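PDB 3QR0: phospholipase C-beta (PLC-beta) from Sepia officinalis, which is a multidomain calcium-binding phospholipase C-beta that combines a PH domain, EF-hand-like repeats, a TIM-barrel region built from X and Y parts, and a C2 domain. Local coordinates for residues L553-P557 / Q794-A798; N244-F250 / K293-T298; H345-S351 / H383-T389. All blocks are in the same frame, centred on the assembly; numbering follows the deposited sequence.

Interaction 1 of 3, residues L553-P557 / Q794-A798; sequences LKDNP and QEARA
R797 and Q794 reach from one helix to the C-terminal end of another, each making one hydrogen bond across the gap. The guanidinium of R797 gives NH1 to the backbone O of K554 at 2.8 Å. This oxygen lies close to the guanidinium plane, while the donor stands 41° out of the carbonyl plane, so the bond does not follow a lone pair. The carbonyl belongs to the last turn of helix 546-555, whose negative end should suit a cationic group. One turn back, NE2 of Q794 meets OD1 of D555 at 3.2 Å. A bend at chi2 (84°) turns this amide toward D555. The carboxylate oxygen is approached on its anti side, from well outside the carboxylate plane, and the two flat groups are twisted 73° apart.

Van der Waals contacts surround these bonds. The P557 ring covers one face of the R797 guanidinium, with CG 3.7 Å above the centre of the plane; the flat group is thus held at an edge by K554 O and on a face by proline. The aliphatic part of K554 slides past R797 in the opposite direction, CG lying 4.1 Å from CB of R797. Farther out, CD of K554 rests 3.9 Å from CB of A798.

The contact packs helix 793-800, which follows the C2 strands in the chain, against the Y part of the TIM barrel, in keeping with C-terminal helices that fold back on the core in PLC-beta relatives. Segment 553-557 spans the junction of helices 546-555 and 557-563, where L553 touches the loop residues A591 and F639 and P557 touches D637.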
# COMPACT_ATOMS: atom_id res chain seq x y z
N LEU A 553 -4.67 -0.42 -27.86
CA LEU A 553 -5.60 0.45 -27.15
C LEU A 553 -6.11 1.57 -28.06
O LEU A 553 -7.30 1.90 -28.06
CB LEU A 553 -4.91 1.03 -25.92
CG LEU A 553 -5.74 1.83 -24.91
CD1 LEU A 553 -6.92 1.02 -24.39
CD2 LEU A 553 -4.84 2.30 -23.76
N LYS A 554 -5.20 2.16 -28.83
CA LYS A 554 -5.55 3.24 -29.75
C LYS A 554 -6.25 2.76 -31.04
O LYS A 554 -7.03 3.51 -31.63
CB LYS A 554 -4.30 4.06 -30.09
CG LYS A 554 -3.77 4.84 -28.88
CD LYS A 554 -2.71 5.87 -29.25
CE LYS A 554 -1.43 5.22 -29.73
NZ LYS A 554 -0.41 6.24 -30.12
N ASP A 555 -6.00 1.52 -31.46
CA ASP A 555 -6.62 0.98 -32.68
C ASP A 555 -7.99 0.35 -32.43
O ASP A 555 -8.92 0.54 -33.22
CB ASP A 555 -5.71 -0.06 -33.35
CG ASP A 555 -4.52 0.56 -34.04
OD1 ASP A 555 -4.54 1.78 -34.32
OD2 ASP A 555 -3.54 -0.18 -34.32
N ASN A 556 -8.10 -0.42 -31.35
CA ASN A 556 -9.28 -1.23 -31.08
C ASN A 556 -9.59 -1.31 -29.59
O ASN A 556 -9.53 -2.39 -28.99
CB ASN A 556 -9.08 -2.63 -31.67
CG ASN A 556 -9.13 -2.63 -33.19
OD1 ASN A 556 -10.19 -2.45 -33.78
ND2 ASN A 556 -7.98 -2.81 -33.82
N PRO A 557 -9.94 -0.16 -28.99
CA PRO A 557 -10.11 -0.09 -27.54
C PRO A 557 -11.22 -1.01 -27.00
O PRO A 557 -11.01 -1.67 -25.98
CB PRO A 557 -10.46 1.39 -27.29
CG PRO A 557 -10.93 1.91 -28.59
CD PRO A 557 -10.23 1.13 -29.65
N GLN A 794 -7.07 7.44 -33.66
CA GLN A 794 -5.79 7.13 -33.02
C GLN A 794 -5.14 8.38 -32.43
O GLN A 794 -4.68 8.37 -31.29
CB GLN A 794 -4.83 6.47 -34.01
CG GLN A 794 -5.19 5.04 -34.39
CD GLN A 794 -6.21 4.94 -35.52
OE1 GLN A 794 -6.67 5.94 -36.06
NE2 GLN A 794 -6.56 3.71 -35.88
N GLU A 795 -5.12 9.46 -33.22
CA GLU A 795 -4.54 10.73 -32.78
C GLU A 795 -5.32 11.35 -31.62
O GLU A 795 -4.72 11.88 -30.70
CB GLU A 795 -4.47 11.73 -33.94
CG GLU A 795 -3.36 11.43 -34.94
CD GLU A 795 -3.40 12.34 -36.18
OE1 GLU A 795 -2.58 12.12 -37.09
OE2 GLU A 795 -4.25 13.25 -36.23
N ALA A 796 -6.65 11.27 -31.68
CA ALA A 796 -7.50 11.78 -30.60
C ALA A 796 -7.29 11.01 -29.30
O ALA A 796 -7.31 11.58 -28.21
CB ALA A 796 -8.97 11.73 -31.01
N ARG A 797 -7.07 9.70 -29.43
CA ARG A 797 -6.86 8.83 -28.28
C ARG A 797 -5.48 9.04 -27.65
O ARG A 797 -5.35 9.03 -26.42
CB ARG A 797 -7.04 7.37 -28.69
CG ARG A 797 -8.50 7.03 -28.96
CD ARG A 797 -8.68 5.78 -29.80
NE ARG A 797 -10.09 5.52 -30.05
CZ ARG A 797 -10.56 4.68 -30.98
NH1 ARG A 797 -9.74 4.00 -31.77
NH2 ARG A 797 -11.87 4.53 -31.11
N ALA A 798 -4.47 9.25 -28.49
CA ALA A 798 -3.12 9.59 -28.01
C ALA A 798 -3.14 10.89 -27.21
O ALA A 798 -2.48 10.99 -26.18
CB ALA A 798 -2.15 9.71 -29.18

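Interaction 2 of 3, residues N244-F250 / K293-T298; sequences NITTVMF and KKGQLT
K293 leads into a short antiparallel bridge, centred on I245 and L297, that joins two EF-hand-like loops as in paired EF-hands. Its CD lies loosely near N244 ND2, and from it a type II turn runs to Q296. G295, at the third position of that turn with positive phi, packs against T247, whose OG1 is 3.2 Å from CA of G295. The carbonyl of G295 receives a weak bond from T247 N, supplemented by the CA-H of T246.

Q296 stretches out beyond CG so that OE1 takes a nearly straight bond from ND2 of N244, 2.8 Å long and 166° at the hydrogen. The two amide planes are 53° apart, and a water that accepts from N244 N donates to the same OE1, so two donors fix this oxygen.

L297 makes the hydrogen-bonded pair with I245, its N to I245 O (2.8 Å) and its O to I245 N (3.0 Å). With CG anti to the backbone N (chi1 -175°), its branch swings toward helix 247-257. There CD2 makes a CH-pi contact over a face of the F250 ring, 3.7 Å above its plane and offset toward the rim; F250 also stacks edge-to-face on F305.

T298 sets CG2 beside N244 OD1, and as N-cap of helix 299-307 its OG1 takes the N-H of G301 and also bonds OE2 of E284.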
# COMPACT_ATOMS: atom_id res chain seq x y z
N ASN A 244 -25.65 23.55 21.71
CA ASN A 244 -25.00 22.26 21.50
C ASN A 244 -25.64 21.47 20.35
O ASN A 244 -26.77 21.74 19.95
CB ASN A 244 -25.00 21.43 22.79
CG ASN A 244 -24.03 21.97 23.83
OD1 ASN A 244 -22.97 22.50 23.49
ND2 ASN A 244 -24.37 21.81 25.10
N ILE A 245 -24.89 20.51 19.81
CA ILE A 245 -25.41 19.62 18.78
C ILE A 245 -26.28 18.58 19.49
O ILE A 245 -25.78 17.81 20.31
CB ILE A 245 -24.27 18.91 18.01
CG1 ILE A 245 -23.41 19.93 17.25
CG2 ILE A 245 -24.83 17.89 17.02
CD1 ILE A 245 -22.17 19.34 16.60
N THR A 246 -27.58 18.59 19.19
CA THR A 246 -28.51 17.63 19.78
C THR A 246 -28.38 16.26 19.11
O THR A 246 -27.78 16.13 18.05
CB THR A 246 -29.97 18.11 19.66
OG1 THR A 246 -30.36 18.16 18.28
CG2 THR A 246 -30.15 19.50 20.28
N THR A 247 -28.96 15.24 19.75
CA THR A 247 -28.98 13.88 19.20
C THR A 247 -29.51 13.84 17.77
O THR A 247 -28.93 13.19 16.91
CB THR A 247 -29.85 12.95 20.07
OG1 THR A 247 -29.29 12.86 21.38
CG2 THR A 247 -29.95 11.55 19.46
N VAL A 248 -30.61 14.55 17.53
CA VAL A 248 -31.24 14.57 16.21
C VAL A 248 -30.36 15.30 15.18
O VAL A 248 -30.23 14.84 14.04
CB VAL A 248 -32.64 15.20 16.27
CG1 VAL A 248 -33.24 15.36 14.89
CG2 VAL A 248 -33.55 14.34 17.14
N MET A 249 -29.74 16.40 15.59
CA MET A 249 -28.80 17.12 14.73
C MET A 249 -27.59 16.25 14.38
O MET A 249 -27.10 16.29 13.25
CB MET A 249 -28.32 18.41 15.39
CG MET A 249 -29.35 19.51 15.46
SD MET A 249 -28.76 20.87 16.49
CE MET A 249 -30.28 21.80 16.68
N PHE A 250 -27.10 15.48 15.35
CA PHE A 250 -25.96 14.61 15.12
C PHE A 250 -26.34 13.47 14.17
O PHE A 250 -25.60 13.13 13.25
CB PHE A 250 -25.41 14.08 16.45
CG PHE A 250 -24.06 13.40 16.34
CD1 PHE A 250 -22.99 14.02 15.69
CD2 PHE A 250 -23.85 12.15 16.90
CE1 PHE A 250 -21.76 13.40 15.60
CE2 PHE A 250 -22.62 11.52 16.82
CZ PHE A 250 -21.57 12.14 16.16
N LYS A 293 -23.91 16.51 29.22
CA LYS A 293 -25.36 16.63 29.24
C LYS A 293 -25.93 15.64 28.23
O LYS A 293 -25.43 15.54 27.10
CB LYS A 293 -25.79 18.04 28.85
CG LYS A 293 -25.29 19.12 29.80
CD LYS A 293 -25.36 20.50 29.15
CE LYS A 293 -24.64 21.54 29.99
NZ LYS A 293 -24.68 22.89 29.37
N LYS A 294 -26.97 14.92 28.64
CA LYS A 294 -27.60 13.90 27.80
C LYS A 294 -28.02 14.47 26.45
O LYS A 294 -28.66 15.52 26.38
CB LYS A 294 -28.82 13.32 28.51
CG LYS A 294 -29.35 12.03 27.89
CD LYS A 294 -30.46 11.43 28.75
CE LYS A 294 -30.63 9.95 28.46
NZ LYS A 294 -31.79 9.36 29.17
N GLY A 295 -27.64 13.78 25.37
CA GLY A 295 -28.02 14.18 24.02
C GLY A 295 -27.53 15.56 23.62
O GLY A 295 -28.19 16.24 22.84
N GLN A 296 -26.37 15.97 24.14
CA GLN A 296 -25.79 17.26 23.80
C GLN A 296 -24.30 17.13 23.55
O GLN A 296 -23.52 16.91 24.49
CB GLN A 296 -26.06 18.29 24.91
CG GLN A 296 -27.52 18.72 25.03
CD GLN A 296 -27.69 20.01 25.82
OE1 GLN A 296 -26.94 20.96 25.65
NE2 GLN A 296 -28.71 20.04 26.68
N LEU A 297 -23.90 17.26 22.29
CA LEU A 297 -22.50 17.14 21.89
C LEU A 297 -21.88 18.53 21.79
O LEU A 297 -22.38 19.40 21.08
CB LEU A 297 -22.41 16.42 20.54
CG LEU A 297 -21.01 16.10 20.00
CD1 LEU A 297 -20.27 15.13 20.93
CD2 LEU A 297 -21.10 15.53 18.59
N THR A 298 -20.78 18.72 22.53
CA THR A 298 -20.05 19.99 22.57
C THR A 298 -19.03 20.08 21.43
O THR A 298 -18.79 19.10 20.72
CB THR A 298 -19.31 20.15 23.92
OG1 THR A 298 -18.37 19.08 24.09
CG2 THR A 298 -20.29 20.14 25.10
O HOH W 1 -27.57 23.59 24.04

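Interaction 3 of 3, residues H345-S351 / H383-T389; sequences HQLTGKS and HGFTMCT
L347 and T386 bring two irregular loops together, their CA atoms 5.2 Å apart, and from there both chains advance in the same sense, joined by a weak bond from M387 N to L347 O and a CA-H contact of C388 with G349 O. The second loop is folded by a type II turn from H383 to T386 and an ST turn in which OG1 of T386 accepts from C388 N.

The ring of H383 meets the first loop at its edge, ND1 donating to Q346 O at 2.7 Å almost in the ring plane. CG anti to the backbone N (chi1 -163°) carries the ring to this carbonyl. SG of C388 also comes to 3.1 Å of the same O of Q346. T386 puts CG2 over the rim of one face of the H383 ring, within its own loop, and 3.7 Å from CD2 of L347, while its OG1 donates to H383 O.

Farther along, S351 and T389 grip each other twice: N of S351 gives to OG1 of T389 (2.8 Å), and OG of S351 gives to O of T389 (2.7 Å). A water also joins OG1 of T389 to S351 O.

The ND1 bond holds the H383 ring in its rotation, its side chain about 6 Å from the calcium and about 3 Å from a glycerol, probably from the crystallisation liquor. Separately, the Q346 amide bonds S580 and the calcium ligand N339, consistent with these loops lying beside the metal site.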
# COMPACT_ATOMS: atom_id res chain seq x y z
N HIS A 345 18.48 1.48 -11.14
CA HIS A 345 18.56 1.80 -12.56
C HIS A 345 18.58 0.52 -13.39
O HIS A 345 19.17 -0.49 -12.97
CB HIS A 345 19.84 2.61 -12.80
CG HIS A 345 19.88 3.36 -14.09
ND1 HIS A 345 20.39 2.82 -15.26
CD2 HIS A 345 19.56 4.65 -14.38
CE1 HIS A 345 20.34 3.73 -16.22
NE2 HIS A 345 19.83 4.85 -15.71
N GLN A 346 17.95 0.55 -14.56
CA GLN A 346 17.83 -0.63 -15.42
C GLN A 346 19.15 -1.09 -16.04
O GLN A 346 19.29 -2.26 -16.41
CB GLN A 346 16.83 -0.38 -16.56
CG GLN A 346 15.39 -0.12 -16.12
CD GLN A 346 14.72 -1.36 -15.55
OE1 GLN A 346 14.63 -2.39 -16.22
NE2 GLN A 346 14.25 -1.26 -14.32
N LEU A 347 20.11 -0.18 -16.19
CA LEU A 347 21.37 -0.47 -16.88
C LEU A 347 22.59 -0.54 -15.97
O LEU A 347 23.51 -1.29 -16.25
CB LEU A 347 21.63 0.56 -17.97
CG LEU A 347 20.53 0.79 -19.01
CD1 LEU A 347 20.98 1.86 -19.99
CD2 LEU A 347 20.18 -0.50 -19.73
N THR A 348 22.59 0.25 -14.89
CA THR A 348 23.75 0.35 -14.01
C THR A 348 23.48 -0.05 -12.56
O THR A 348 24.36 0.10 -11.71
CB THR A 348 24.29 1.80 -14.00
OG1 THR A 348 23.24 2.69 -13.59
CG2 THR A 348 24.78 2.19 -15.39
N GLY A 349 22.28 -0.54 -12.27
CA GLY A 349 21.87 -0.80 -10.90
C GLY A 349 22.24 -2.19 -10.42
O GLY A 349 22.93 -2.93 -11.10
N LYS A 350 21.80 -2.53 -9.21
CA LYS A 350 22.05 -3.84 -8.63
C LYS A 350 20.86 -4.77 -8.84
O LYS A 350 19.71 -4.31 -8.88
CB LYS A 350 22.33 -3.73 -7.13
CG LYS A 350 23.66 -3.07 -6.79
CD LYS A 350 23.96 -3.21 -5.30
CE LYS A 350 25.35 -2.69 -4.96
NZ LYS A 350 25.54 -2.57 -3.48
N SER A 351 21.16 -6.06 -8.97
CA SER A 351 20.16 -7.11 -8.83
C SER A 351 20.17 -7.60 -7.37
O SER A 351 21.18 -7.48 -6.69
CB SER A 351 20.44 -8.27 -9.77
OG SER A 351 20.28 -7.88 -11.12
N HIS A 383 19.73 -8.32 -15.78
CA HIS A 383 19.28 -7.65 -16.99
C HIS A 383 20.36 -7.84 -18.05
O HIS A 383 21.45 -7.26 -17.96
CB HIS A 383 19.00 -6.16 -16.74
CG HIS A 383 18.18 -5.50 -17.81
ND1 HIS A 383 17.97 -4.14 -17.85
CD2 HIS A 383 17.51 -6.02 -18.87
CE1 HIS A 383 17.21 -3.85 -18.89
NE2 HIS A 383 16.92 -4.97 -19.52
N GLY A 384 20.07 -8.67 -19.04
CA GLY A 384 21.05 -9.04 -20.06
C GLY A 384 21.62 -7.89 -20.86
O GLY A 384 20.91 -6.92 -21.15
N PHE A 385 22.90 -8.00 -21.20
CA PHE A 385 23.64 -7.01 -21.98
C PHE A 385 23.71 -5.62 -21.32
O PHE A 385 23.83 -4.61 -22.01
CB PHE A 385 23.08 -6.90 -23.41
CG PHE A 385 23.02 -8.22 -24.13
CD1 PHE A 385 24.13 -8.71 -24.79
CD2 PHE A 385 21.85 -8.96 -24.15
CE1 PHE A 385 24.08 -9.94 -25.46
CE2 PHE A 385 21.79 -10.19 -24.81
CZ PHE A 385 22.90 -10.67 -25.47
N THR A 386 23.69 -5.60 -19.99
CA THR A 386 23.85 -4.35 -19.25
C THR A 386 24.96 -4.52 -18.22
O THR A 386 25.58 -5.58 -18.14
CB THR A 386 22.57 -3.94 -18.50
OG1 THR A 386 22.36 -4.84 -17.41
CG2 THR A 386 21.35 -3.95 -19.44
N MET A 387 25.21 -3.48 -17.42
CA MET A 387 26.20 -3.56 -16.35
C MET A 387 25.57 -3.89 -14.98
O MET A 387 26.22 -3.72 -13.95
CB MET A 387 26.99 -2.26 -16.27
CG MET A 387 27.80 -1.97 -17.54
SD MET A 387 28.99 -3.27 -17.92
CE MET A 387 30.19 -3.03 -16.62
N CYS A 388 24.32 -4.35 -14.98
CA CYS A 388 23.68 -4.76 -13.73
C CYS A 388 24.40 -5.97 -13.13
O CYS A 388 24.98 -6.78 -13.85
CB CYS A 388 22.20 -5.10 -13.95
SG CYS A 388 21.15 -3.67 -14.32
N THR A 389 24.40 -6.06 -11.80
CA THR A 389 24.94 -7.23 -11.12
C THR A 389 23.98 -8.41 -11.33
O THR A 389 22.89 -8.25 -11.88
CB THR A 389 25.16 -6.96 -9.62
OG1 THR A 389 23.91 -6.64 -9.00
CG2 THR A 389 26.14 -5.79 -9.41
O HOH W 2 24.38 -7.28 -6.47

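Overall arrangement
The three contacts follow one another along the chain without overlap, interaction 2 closing before interaction 3, and interaction 3 before interaction 1. Interaction 3 alone borders the calcium site of N339, E368, D370 and E417. Interaction 1 belongs to the same TIM-barrel region through its Y part, yet its centre is about 34 Å from that of interaction 3 and their nearest atoms about 21 Å apart. Interaction 2, in the EF-hand-like part, lies on the opposite side of the chain's centre from interaction 3, the centres about 64 Å and the nearest atoms about 49 Å apart. From interaction 1 it is about 56 Å between centres and about 44 Å between nearest atoms.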